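2-dehydropantoate 2-reductase (Porphyromonas gingivalis, PDB 2QYT) probably catalyses the NADPH-dependent reduction of 2-dehydropantoate (ketopantoate) to (R)-pantoate, the second step from 3-methyl-2-oxobutanoate towards pantothenate. Local coordinates at residues 42-45 with 46-50; 129-132 with 133-136; 192-195 with 196-200. All coordinates share one frame; numbering follows the deposited sequence.

In the fold
All three contacts are local, each within one continuous run of chain, and all are partly buried. Contacts 1 and 2 belong to the Rossmann part: contact 1 turns from strand 38-43 into helix 46-55, and contact 2 lies in the loop between helix 122-126 and strand 137-148. Contact 3 opens helix 194-215 of the C-terminal helical part, and contacts 1 and 3 lie on opposite sides of the chain's centre. Contact 1 is polar, arranged round a sulfate; contact 2 is mainly aliphatic, built on one turn; contact 3 combines helical bonds, aromatic rings and acidic side chains. Contacts 2 and 3, whose centres are about 17 Å apart, both adjoin strand 137-148.

Contact 1: 42-45 with 46-50; sequences WIAR and GAHLE. With SO4 (sulfate ion), chain C.
The imidazole of His48 meets the sulfate at its edge: His48 CD2 lies 3.3 Å from sulfate O1, which sits in the ring plane, while Ala44 CB approaches the same CD2 obliquely at 4.2 Å. The CG of His48 is anti to the backbone N (chi1 -166°), which swings the ring back toward the end of the strand. Both ring nitrogens are held from elsewhere, NE2 by Leu16 O and ND1 by Gly150 N, so the ring's rotation is fixed. The other flat group, the Arg45 guanidinium, approaches the anion obliquely, with NE 3.9 Å from sulfate O4. The firmer grip is by the backbone: Arg45 N donates to sulfate O3 over 2.7 Å in a nearly straight bond, and Leu16 N donates to the same ion. Arg45 O takes Leu49 N at 3.0 Å, a bond in the first turn of chain after the strand. A water bridges Arg45 O and the amide of His48. Gly46 makes the corner with a positive phi of 57°, and the CB of Leu49 packs 4.3 Å from the CB of Ala44. This is the turn after the second strand of a Rossmann fold, where NADP-dependent relatives commonly bind the 2'-phosphate of the cofactor; the sulfate, probably from the crystallisation liquor, is consistent with such a phosphate pocket.

Contact 2: 129-132 with 133-136; sequences YLPD and TVVW
A type I beta turn spans Pro131 to Val134, with Asp132 and Thr133 at its two central positions. It is closed by Val134 N, which donates to Pro131 O at 3.0 Å; the bond is bent, with an N-H...O angle of 148°. The side chains at the two ends of the turn lie alongside each other and point the same way. Val134 has CG1 anti to its backbone N (chi1 170°), which places CG2 against the proline ring, 3.8 Å from CB and equally far from CD of Pro131. One methyl thus spans the side of the ring, and the CB of Val134 rests 3.4 Å from Pro131 O. One step outward on each side, Leu130 and Val135 cross at about a right angle: CG2 of Val135 touches both CB and CD1 of Leu130 at 4.0 Å. Leu130 and Val134 are buried against Ile113 of strand 111-115, whereas Val135 packs on Ala123 and Met126 of helix 122-126. Asp132 and Thr133, by contrast, are carried on the exposed outer bend. Backbone hydrogen bonds of Val134 and Trp136 with Ile113 tie the end of the turn to an edge strand of the parallel sheet within this chain. The arrangement is a type I turn in the loop that joins helix 122-126 of the Rossmann part to strand 137-148 of the mixed sheet.

Contact 3: 192-195 with 196-200; sequences TDID and WYIMK
Ile198 N donates to Ile194 O at 3.1 Å, and Met199 N, of a selenomethionine, reaches Asp195 O at 2.9 Å; these backbone bonds set the first turn of the helix. Ahead of them the amide of Trp196 makes a weak, bent bond to Asp193 O. Polar and aromatic groups gather round Asp193. Its carboxylate lies alongside the indole of Trp196, Asp193 OD2 standing 3.5 Å from Trp196 CD1, with the two planes only 22° apart. Toward Tyr197 the same carboxylate is nearly perpendicular, and Asp193 OD1 comes within 3.7 Å of Tyr197 CE2. Asp193 O meets the edge of the phenol ring, lying in its plane 3.3 Å from Tyr197 CD2, while Trp196 CD1 sits over one face of that ring, offset toward the rim. Tyr197 also stacks with Tyr162 of strand 158-164. This is the N-terminal start of helix 194-215, which opens the helical C-terminal part of ketopantoate reductases: Asp193, the centre of an inverse gamma turn, holds the N-cap position, yet its side chain makes no capping bond. Asp195, in the first turn, sends its OD1 to a salt bridge with Lys137 NZ of strand 137-148. Apolar packing occupies another side of the helix. Ile194 has CG1 anti to its backbone N (chi1 -176°), bringing it 4.1 Å from CG1 of Ile198, and the same CG1 of Ile198 lies 3.1 Å from Ile194 O. Ile194 touches Lys137, and Ile198 touches Cys139, both on strand 137-148, while Trp196 packs on Val252 and Gln255 of helix 252-262.

Contact 1: 42-45 with 46-50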
ATOM      1  N   TRP A  42      -0.456 -10.795  13.616  1.00 15.81           N
ATOM      2  CA  TRP A  42      -0.923  -9.431  13.453  1.00 15.41           C
ATOM      3  C   TRP A  42      -0.363  -8.550  14.518  1.00 14.65           C
ATOM      4  O   TRP A  42      -0.317  -8.933  15.686  1.00 14.14           O
ATOM      5  CB  TRP A  42      -2.447  -9.371  13.576  1.00 16.68           C
ATOM      6  CG  TRP A  42      -3.182 -10.133  12.530  1.00 16.39           C
ATOM      7  CD1 TRP A  42      -2.696 -10.580  11.322  1.00 16.71           C
ATOM      8  CD2 TRP A  42      -4.554 -10.535  12.580  1.00 16.59           C
ATOM      9  NE1 TRP A  42      -3.693 -11.249  10.620  1.00 16.30           N
ATOM     10  CE2 TRP A  42      -4.830 -11.256  11.379  1.00 15.96           C
ATOM     11  CE3 TRP A  42      -5.556 -10.406  13.537  1.00 15.41           C
ATOM     12  CZ2 TRP A  42      -6.085 -11.815  11.109  1.00 17.37           C
ATOM     13  CZ3 TRP A  42      -6.795 -10.967  13.269  1.00 16.29           C
ATOM     14  CH2 TRP A  42      -7.053 -11.656  12.067  1.00 15.51           C
ATOM     15  N   ILE A  43       0.073  -7.355  14.132  1.00 14.23           N
ATOM     16  CA  ILE A  43       0.475  -6.383  15.121  1.00 14.23           C
ATOM     17  C   ILE A  43      -0.579  -5.311  15.131  1.00 14.96           C
ATOM     18  O   ILE A  43      -0.732  -4.629  14.165  1.00 17.00           O
ATOM     19  CB  ILE A  43       1.861  -5.777  14.832  1.00 13.81           C
ATOM     20  CG1 ILE A  43       2.913  -6.901  14.658  1.00 12.42           C
ATOM     21  CG2 ILE A  43       2.232  -4.660  15.879  1.00  9.85           C
ATOM     22  CD1 ILE A  43       3.199  -7.801  15.943  1.00 11.83           C
ATOM     23  N   ALA A  44      -1.287  -5.159  16.238  1.00 16.19           N
ATOM     24  CA  ALA A  44      -2.375  -4.206  16.340  1.00 17.68           C
ATOM     25  C   ALA A  44      -2.226  -3.648  17.710  1.00 18.97           C
ATOM     26  O   ALA A  44      -1.500  -4.220  18.510  1.00 19.41           O
ATOM     27  CB  ALA A  44      -3.696  -4.899  16.227  1.00 17.06           C
ATOM     28  N   ARG A  45      -2.896  -2.532  18.008  1.00 20.75           N
ATOM     29  CA  ARG A  45      -2.777  -1.973  19.343  1.00 22.33           C
ATOM     30  C   ARG A  45      -4.043  -1.421  19.912  1.00 22.04           C
ATOM     31  O   ARG A  45      -5.080  -1.328  19.218  1.00 22.40           O
ATOM     32  CB  ARG A  45      -1.662  -0.931  19.392  1.00 24.83           C
ATOM     33  CG  ARG A  45      -1.614   0.072  18.239  1.00 28.78           C
ATOM     34  CD  ARG A  45      -0.176   0.608  18.166  1.00 36.60           C
ATOM     35  NE  ARG A  45       0.562   0.072  17.012  1.00 43.44           N
ATOM     36  CZ  ARG A  45       1.557  -0.830  17.029  1.00 45.20           C
ATOM     37  NH1 ARG A  45       2.023  -1.358  18.181  1.00 46.99           N
ATOM     38  NH2 ARG A  45       2.125  -1.178  15.867  1.00 41.86           N
ATOM     39  N   GLY A  46      -3.967  -1.101  21.205  1.00 21.44           N
ATOM     40  CA  GLY A  46      -5.060  -0.458  21.942  1.00 20.28           C
ATOM     41  C   GLY A  46      -6.391  -1.190  21.934  1.00 19.80           C
ATOM     42  O   GLY A  46      -6.442  -2.418  22.125  1.00 20.09           O
ATOM     43  N   ALA A  47      -7.463  -0.420  21.710  1.00 18.50           N
ATOM     44  CA  ALA A  47      -8.836  -0.926  21.618  1.00 17.12           C
ATOM     45  C   ALA A  47      -9.038  -1.889  20.495  1.00 16.40           C
ATOM     46  O   ALA A  47      -9.778  -2.854  20.640  1.00 17.14           O
ATOM     47  CB  ALA A  47      -9.852   0.240  21.507  1.00 15.79           C
ATOM     48  N   HIS A  48      -8.409  -1.613  19.362  1.00 16.08           N
ATOM     49  CA  HIS A  48      -8.448  -2.519  18.229  1.00 15.84           C
ATOM     50  C   HIS A  48      -7.880  -3.892  18.669  1.00 16.00           C
ATOM     51  O   HIS A  48      -8.579  -4.901  18.622  1.00 16.27           O
ATOM     52  CB  HIS A  48      -7.655  -1.917  17.084  1.00 15.10           C
ATOM     53  CG  HIS A  48      -7.874  -2.583  15.763  1.00 15.55           C
ATOM     54  ND1 HIS A  48      -9.112  -3.047  15.350  1.00 17.00           N
ATOM     55  CD2 HIS A  48      -7.020  -2.816  14.739  1.00 14.60           C
ATOM     56  CE1 HIS A  48      -9.004  -3.543  14.128  1.00 16.75           C
ATOM     57  NE2 HIS A  48      -7.734  -3.455  13.754  1.00 16.47           N
ATOM     58  N   LEU A  49      -6.640  -3.902  19.140  1.00 16.46           N
ATOM     59  CA  LEU A  49      -6.051  -5.098  19.757  1.00 16.87           C
ATOM     60  C   LEU A  49      -6.972  -5.742  20.792  1.00 16.46           C
ATOM     61  O   LEU A  49      -7.208  -6.962  20.741  1.00 17.00           O
ATOM     62  CB  LEU A  49      -4.685  -4.792  20.403  1.00 15.99           C
ATOM     63  CG  LEU A  49      -4.091  -5.894  21.300  1.00 16.97           C
ATOM     64  CD1 LEU A  49      -3.759  -7.127  20.420  1.00 18.28           C
ATOM     65  CD2 LEU A  49      -2.834  -5.410  22.019  1.00 18.51           C
ATOM     66  N   GLU A  50      -7.499  -4.957  21.734  1.00 16.89           N
ATOM     67  CA  GLU A  50      -8.356  -5.554  22.776  1.00 17.08           C
ATOM     68  C   GLU A  50      -9.668  -6.186  22.256  1.00 15.89           C
ATOM     69  O   GLU A  50     -10.078  -7.253  22.751  1.00 14.51           O
ATOM     70  CB  GLU A  50      -8.591  -4.599  23.963  1.00 18.00           C
ATOM     71  CG  GLU A  50      -7.298  -4.447  24.857  1.00 24.06           C
ATOM     72  CD  GLU A  50      -6.616  -5.831  25.272  1.00 32.00           C
ATOM     73  OE1 GLU A  50      -7.346  -6.696  25.860  1.00 31.13           O
ATOM     74  OE2 GLU A  50      -5.370  -6.048  25.008  1.00 31.12           O
TER
HETATM   75  S   SO4 C 316      -3.747  -0.958  14.611  1.00 28.59           S
HETATM   76  O1  SO4 C 316      -3.930  -2.148  13.806  1.00 31.71           O
HETATM   77  O2  SO4 C 316      -4.611   0.066  14.017  1.00 32.11           O
HETATM   78  O3  SO4 C 316      -4.152  -1.172  15.998  1.00 26.19           O
HETATM   79  O4  SO4 C 316      -2.326  -0.567  14.503  1.00 31.58           O
HETATM   80  O   HOH W   1      -7.476   0.875  18.824  1.00 19.80           O

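Contact 2: 129-132 with 133-136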
ATOM      1  N   TYR A 129      18.010   1.517   5.601  1.00 19.30           N
ATOM      2  CA  TYR A 129      18.754   0.799   6.636  1.00 20.74           C
ATOM      3  C   TYR A 129      18.716  -0.711   6.523  1.00 20.72           C
ATOM      4  O   TYR A 129      19.367  -1.396   7.326  1.00 19.92           O
ATOM      5  CB  TYR A 129      18.290   1.200   8.034  1.00 21.96           C
ATOM      6  CG  TYR A 129      18.260   2.683   8.316  1.00 23.32           C
ATOM      7  CD1 TYR A 129      19.429   3.397   8.587  1.00 22.59           C
ATOM      8  CD2 TYR A 129      17.046   3.362   8.346  1.00 24.12           C
ATOM      9  CE1 TYR A 129      19.387   4.740   8.880  1.00 23.23           C
ATOM     10  CE2 TYR A 129      16.995   4.700   8.628  1.00 23.47           C
ATOM     11  CZ  TYR A 129      18.145   5.385   8.898  1.00 24.18           C
ATOM     12  OH  TYR A 129      18.032   6.746   9.161  1.00 26.75           O
ATOM     13  N   LEU A 130      17.970  -1.215   5.524  1.00 20.65           N
ATOM     14  CA  LEU A 130      17.808  -2.657   5.296  1.00 20.67           C
ATOM     15  C   LEU A 130      18.412  -3.046   3.950  1.00 21.49           C
ATOM     16  O   LEU A 130      18.405  -2.228   3.055  1.00 22.62           O
ATOM     17  CB  LEU A 130      16.319  -3.034   5.326  1.00 19.15           C
ATOM     18  CG  LEU A 130      15.692  -2.729   6.691  1.00 18.99           C
ATOM     19  CD1 LEU A 130      14.173  -2.690   6.667  1.00 16.09           C
ATOM     20  CD2 LEU A 130      16.306  -3.709   7.808  1.00 13.33           C
ATOM     21  N   PRO A 131      18.911  -4.302   3.789  1.00 22.11           N
ATOM     22  CA  PRO A 131      19.384  -4.785   2.443  1.00 22.46           C
ATOM     23  C   PRO A 131      18.350  -4.620   1.347  1.00 22.98           C
ATOM     24  O   PRO A 131      17.123  -4.728   1.627  1.00 22.28           O
ATOM     25  CB  PRO A 131      19.652  -6.269   2.692  1.00 22.69           C
ATOM     26  CG  PRO A 131      20.043  -6.321   4.201  1.00 21.83           C
ATOM     27  CD  PRO A 131      19.053  -5.341   4.833  1.00 21.38           C
ATOM     28  N   ASP A 132      18.784  -4.332   0.099  1.00 24.90           N
ATOM     29  CA  ASP A 132      17.790  -4.084  -1.025  1.00 25.05           C
ATOM     30  C   ASP A 132      16.964  -5.286  -1.260  1.00 24.04           C
ATOM     31  O   ASP A 132      15.873  -5.226  -1.833  1.00 24.87           O
ATOM     32  CB  ASP A 132      18.432  -3.928  -2.417  1.00 26.84           C
ATOM     33  CG  ASP A 132      19.524  -2.944  -2.454  1.00 30.36           C
ATOM     34  OD1 ASP A 132      20.546  -3.158  -1.718  1.00 30.75           O
ATOM     35  OD2 ASP A 132      19.338  -1.990  -3.258  1.00 32.82           O
ATOM     36  N   THR A 133      17.566  -6.404  -0.902  1.00 22.45           N
ATOM     37  CA  THR A 133      17.066  -7.704  -1.181  1.00 21.27           C
ATOM     38  C   THR A 133      15.895  -7.989  -0.220  1.00 20.24           C
ATOM     39  O   THR A 133      15.008  -8.761  -0.550  1.00 20.73           O
ATOM     40  CB  THR A 133      18.280  -8.654  -1.051  1.00 21.70           C
ATOM     41  OG1 THR A 133      18.501  -9.350  -2.291  1.00 24.01           O
ATOM     42  CG2 THR A 133      18.242  -9.547   0.204  1.00 19.80           C
ATOM     43  N   VAL A 134      15.896  -7.327   0.943  1.00 18.49           N
ATOM     44  CA  VAL A 134      14.882  -7.535   2.007  1.00 17.71           C
ATOM     45  C   VAL A 134      13.557  -6.786   1.701  1.00 16.20           C
ATOM     46  O   VAL A 134      12.481  -7.247   2.020  1.00 16.12           O
ATOM     47  CB  VAL A 134      15.437  -7.115   3.424  1.00 17.31           C
ATOM     48  CG1 VAL A 134      14.339  -7.081   4.476  1.00 17.47           C
ATOM     49  CG2 VAL A 134      16.566  -8.049   3.889  1.00 16.83           C
ATOM     50  N   VAL A 135      13.642  -5.637   1.062  1.00 15.96           N
ATOM     51  CA  VAL A 135      12.453  -4.801   0.906  1.00 15.71           C
ATOM     52  C   VAL A 135      11.952  -4.928  -0.533  1.00 14.70           C
ATOM     53  O   VAL A 135      12.673  -4.623  -1.452  1.00 14.58           O
ATOM     54  CB  VAL A 135      12.736  -3.311   1.319  1.00 16.67           C
ATOM     55  CG1 VAL A 135      11.517  -2.405   1.038  1.00 15.77           C
ATOM     56  CG2 VAL A 135      13.211  -3.223   2.791  1.00 15.56           C
ATOM     57  N   TRP A 136      10.733  -5.434  -0.710  1.00 14.59           N
ATOM     58  CA  TRP A 136      10.090  -5.445  -2.013  1.00 15.22           C
ATOM     59  C   TRP A 136       9.152  -4.234  -2.143  1.00 15.37           C
ATOM     60  O   TRP A 136       9.006  -3.485  -1.213  1.00 15.94           O
ATOM     61  CB  TRP A 136       9.312  -6.743  -2.195  1.00 15.26           C
ATOM     62  CG  TRP A 136      10.171  -8.012  -2.304  1.00 16.84           C
ATOM     63  CD1 TRP A 136      11.534  -8.103  -2.562  1.00 16.04           C
ATOM     64  CD2 TRP A 136       9.690  -9.351  -2.237  1.00 14.65           C
ATOM     65  NE1 TRP A 136      11.900  -9.417  -2.648  1.00 14.78           N
ATOM     66  CE2 TRP A 136      10.797 -10.203  -2.428  1.00 16.10           C
ATOM     67  CE3 TRP A 136       8.421  -9.915  -2.001  1.00 15.08           C
ATOM     68  CZ2 TRP A 136      10.680 -11.606  -2.390  1.00 16.06           C
ATOM     69  CZ3 TRP A 136       8.307 -11.307  -1.962  1.00 15.67           C
ATOM     70  CH2 TRP A 136       9.434 -12.131  -2.150  1.00 15.40           C
TER

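Contact 3: 192-195 with 196-200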
ATOM      1  N   THR A 192       6.885  -7.938 -13.226  1.00 20.74           N
ATOM      2  CA  THR A 192       8.290  -7.625 -13.299  1.00 20.33           C
ATOM      3  C   THR A 192       8.548  -6.110 -13.273  1.00 18.95           C
ATOM      4  O   THR A 192       9.523  -5.630 -12.631  1.00 19.15           O
ATOM      5  CB  THR A 192       8.906  -8.312 -14.545  1.00 20.43           C
ATOM      6  OG1 THR A 192      10.321  -8.232 -14.457  1.00 22.73           O
ATOM      7  CG2 THR A 192       8.407  -7.679 -15.864  1.00 22.75           C
ATOM      8  N   ASP A 193       7.671  -5.370 -13.960  1.00 16.85           N
ATOM      9  CA  ASP A 193       7.669  -3.913 -13.946  1.00 14.40           C
ATOM     10  C   ASP A 193       6.854  -3.382 -12.766  1.00 12.69           C
ATOM     11  O   ASP A 193       5.929  -2.576 -12.924  1.00 12.63           O
ATOM     12  CB  ASP A 193       7.201  -3.330 -15.302  1.00 15.10           C
ATOM     13  CG  ASP A 193       5.793  -3.800 -15.730  1.00 15.69           C
ATOM     14  OD1 ASP A 193       5.356  -4.926 -15.366  1.00 14.59           O
ATOM     15  OD2 ASP A 193       5.127  -3.029 -16.474  1.00 18.55           O
ATOM     16  N   ILE A 194       7.217  -3.808 -11.565  1.00 10.44           N
ATOM     17  CA  ILE A 194       6.475  -3.362 -10.398  1.00  8.75           C
ATOM     18  C   ILE A 194       6.536  -1.835 -10.203  1.00  8.41           C
ATOM     19  O   ILE A 194       5.583  -1.269  -9.690  1.00  7.40           O
ATOM     20  CB  ILE A 194       6.893  -4.074  -9.117  1.00  8.38           C
ATOM     21  CG1 ILE A 194       6.008  -3.640  -7.941  1.00  6.63           C
ATOM     22  CG2 ILE A 194       8.389  -3.889  -8.844  1.00  7.71           C
ATOM     23  CD1 ILE A 194       4.615  -4.207  -7.981  1.00  2.13           C
ATOM     24  N   ASP A 195       7.651  -1.204 -10.608  1.00  8.11           N
ATOM     25  CA  ASP A 195       7.826   0.252 -10.509  1.00  8.66           C
ATOM     26  C   ASP A 195       6.714   0.993 -11.245  1.00  9.10           C
ATOM     27  O   ASP A 195       6.250   2.043 -10.800  1.00  9.97           O
ATOM     28  CB  ASP A 195       9.180   0.687 -11.079  1.00  8.49           C
ATOM     29  CG  ASP A 195      10.355   0.263 -10.206  1.00  9.73           C
ATOM     30  OD1 ASP A 195      10.151  -0.075  -9.028  1.00  7.67           O
ATOM     31  OD2 ASP A 195      11.497   0.258 -10.706  1.00 11.86           O
ATOM     32  N   TRP A 196       6.295   0.444 -12.376  1.00  9.38           N
ATOM     33  CA  TRP A 196       5.241   1.052 -13.180  1.00 10.05           C
ATOM     34  C   TRP A 196       3.907   1.095 -12.438  1.00  8.88           C
ATOM     35  O   TRP A 196       3.262   2.126 -12.419  1.00  8.54           O
ATOM     36  CB  TRP A 196       5.114   0.325 -14.515  1.00 11.68           C
ATOM     37  CG  TRP A 196       3.830   0.545 -15.213  1.00 15.13           C
ATOM     38  CD1 TRP A 196       2.936  -0.415 -15.618  1.00 17.64           C
ATOM     39  CD2 TRP A 196       3.269   1.805 -15.595  1.00 16.95           C
ATOM     40  NE1 TRP A 196       1.858   0.178 -16.247  1.00 19.51           N
ATOM     41  CE2 TRP A 196       2.040   1.537 -16.251  1.00 18.62           C
ATOM     42  CE3 TRP A 196       3.689   3.139 -15.459  1.00 18.44           C
ATOM     43  CZ2 TRP A 196       1.220   2.554 -16.747  1.00 15.81           C
ATOM     44  CZ3 TRP A 196       2.872   4.155 -15.970  1.00 17.10           C
ATOM     45  CH2 TRP A 196       1.655   3.854 -16.599  1.00 16.55           C
ATOM     46  N   TYR A 197       3.507  -0.022 -11.825  1.00  8.37           N
ATOM     47  CA  TYR A 197       2.266  -0.080 -11.026  1.00  7.57           C
ATOM     48  C   TYR A 197       2.310   0.899  -9.862  1.00  8.25           C
ATOM     49  O   TYR A 197       1.315   1.554  -9.538  1.00  9.05           O
ATOM     50  CB  TYR A 197       1.960  -1.511 -10.538  1.00  6.18           C
ATOM     51  CG  TYR A 197       1.637  -2.435 -11.672  1.00  4.59           C
ATOM     52  CD1 TYR A 197       0.308  -2.711 -12.024  1.00  4.94           C
ATOM     53  CD2 TYR A 197       2.656  -2.992 -12.447  1.00  3.65           C
ATOM     54  CE1 TYR A 197       0.005  -3.551 -13.131  1.00  4.43           C
ATOM     55  CE2 TYR A 197       2.372  -3.824 -13.523  1.00  2.93           C
ATOM     56  CZ  TYR A 197       1.049  -4.107 -13.869  1.00  4.17           C
ATOM     57  OH  TYR A 197       0.790  -4.926 -14.964  1.00  5.14           O
ATOM     58  N   ILE A 198       3.478   1.009  -9.257  1.00  7.64           N
ATOM     59  CA  ILE A 198       3.698   1.935  -8.163  1.00  8.95           C
ATOM     60  C   ILE A 198       3.590   3.416  -8.564  1.00  9.15           C
ATOM     61  O   ILE A 198       2.952   4.197  -7.841  1.00  8.72           O
ATOM     62  CB  ILE A 198       5.085   1.706  -7.538  1.00  8.13           C
ATOM     63  CG1 ILE A 198       5.205   0.276  -7.012  1.00  8.65           C
ATOM     64  CG2 ILE A 198       5.375   2.728  -6.416  1.00  9.88           C
ATOM     65  CD1 ILE A 198       4.708   0.125  -5.705  1.00  2.20           C
HETATM   66  N   MSE A 199       4.280   3.836  -9.626  1.00  9.68           N
HETATM   67  CA  MSE A 199       4.135   5.231 -10.084  0.50 10.06           C
HETATM   68  C   MSE A 199       2.722   5.469 -10.591  1.00 10.74           C
HETATM   69  O   MSE A 199       2.133   6.509 -10.319  1.00 11.73           O
HETATM   70  CB  MSE A 199       5.198   5.649 -11.117  0.50 10.06           C
HETATM   71  CG  MSE A 199       5.194   4.922 -12.461  0.50 10.55           C
HETATM   72 SE   MSE A 199       6.016   5.964 -13.931  0.25  9.26          SE
HETATM   73  CE  MSE A 199       4.415   6.524 -14.835  0.50 10.78           C
ATOM     74  N   LYS A 200       2.167   4.488 -11.304  1.00 10.89           N
ATOM     75  CA  LYS A 200       0.811   4.625 -11.825  1.00 12.77           C
ATOM     76  C   LYS A 200      -0.208   4.902 -10.710  1.00 12.51           C
ATOM     77  O   LYS A 200      -0.993   5.849 -10.812  1.00 12.64           O
ATOM     78  CB  LYS A 200       0.411   3.416 -12.691  1.00 12.79           C
ATOM     79  CG  LYS A 200      -0.789   3.642 -13.602  1.00 13.68           C
ATOM     80  CD  LYS A 200      -1.369   2.312 -14.098  1.00 15.83           C
ATOM     81  CE  LYS A 200      -2.342   1.674 -13.083  1.00 19.07           C
ATOM     82  NZ  LYS A 200      -2.073   0.223 -12.836  1.00 20.55           N
TER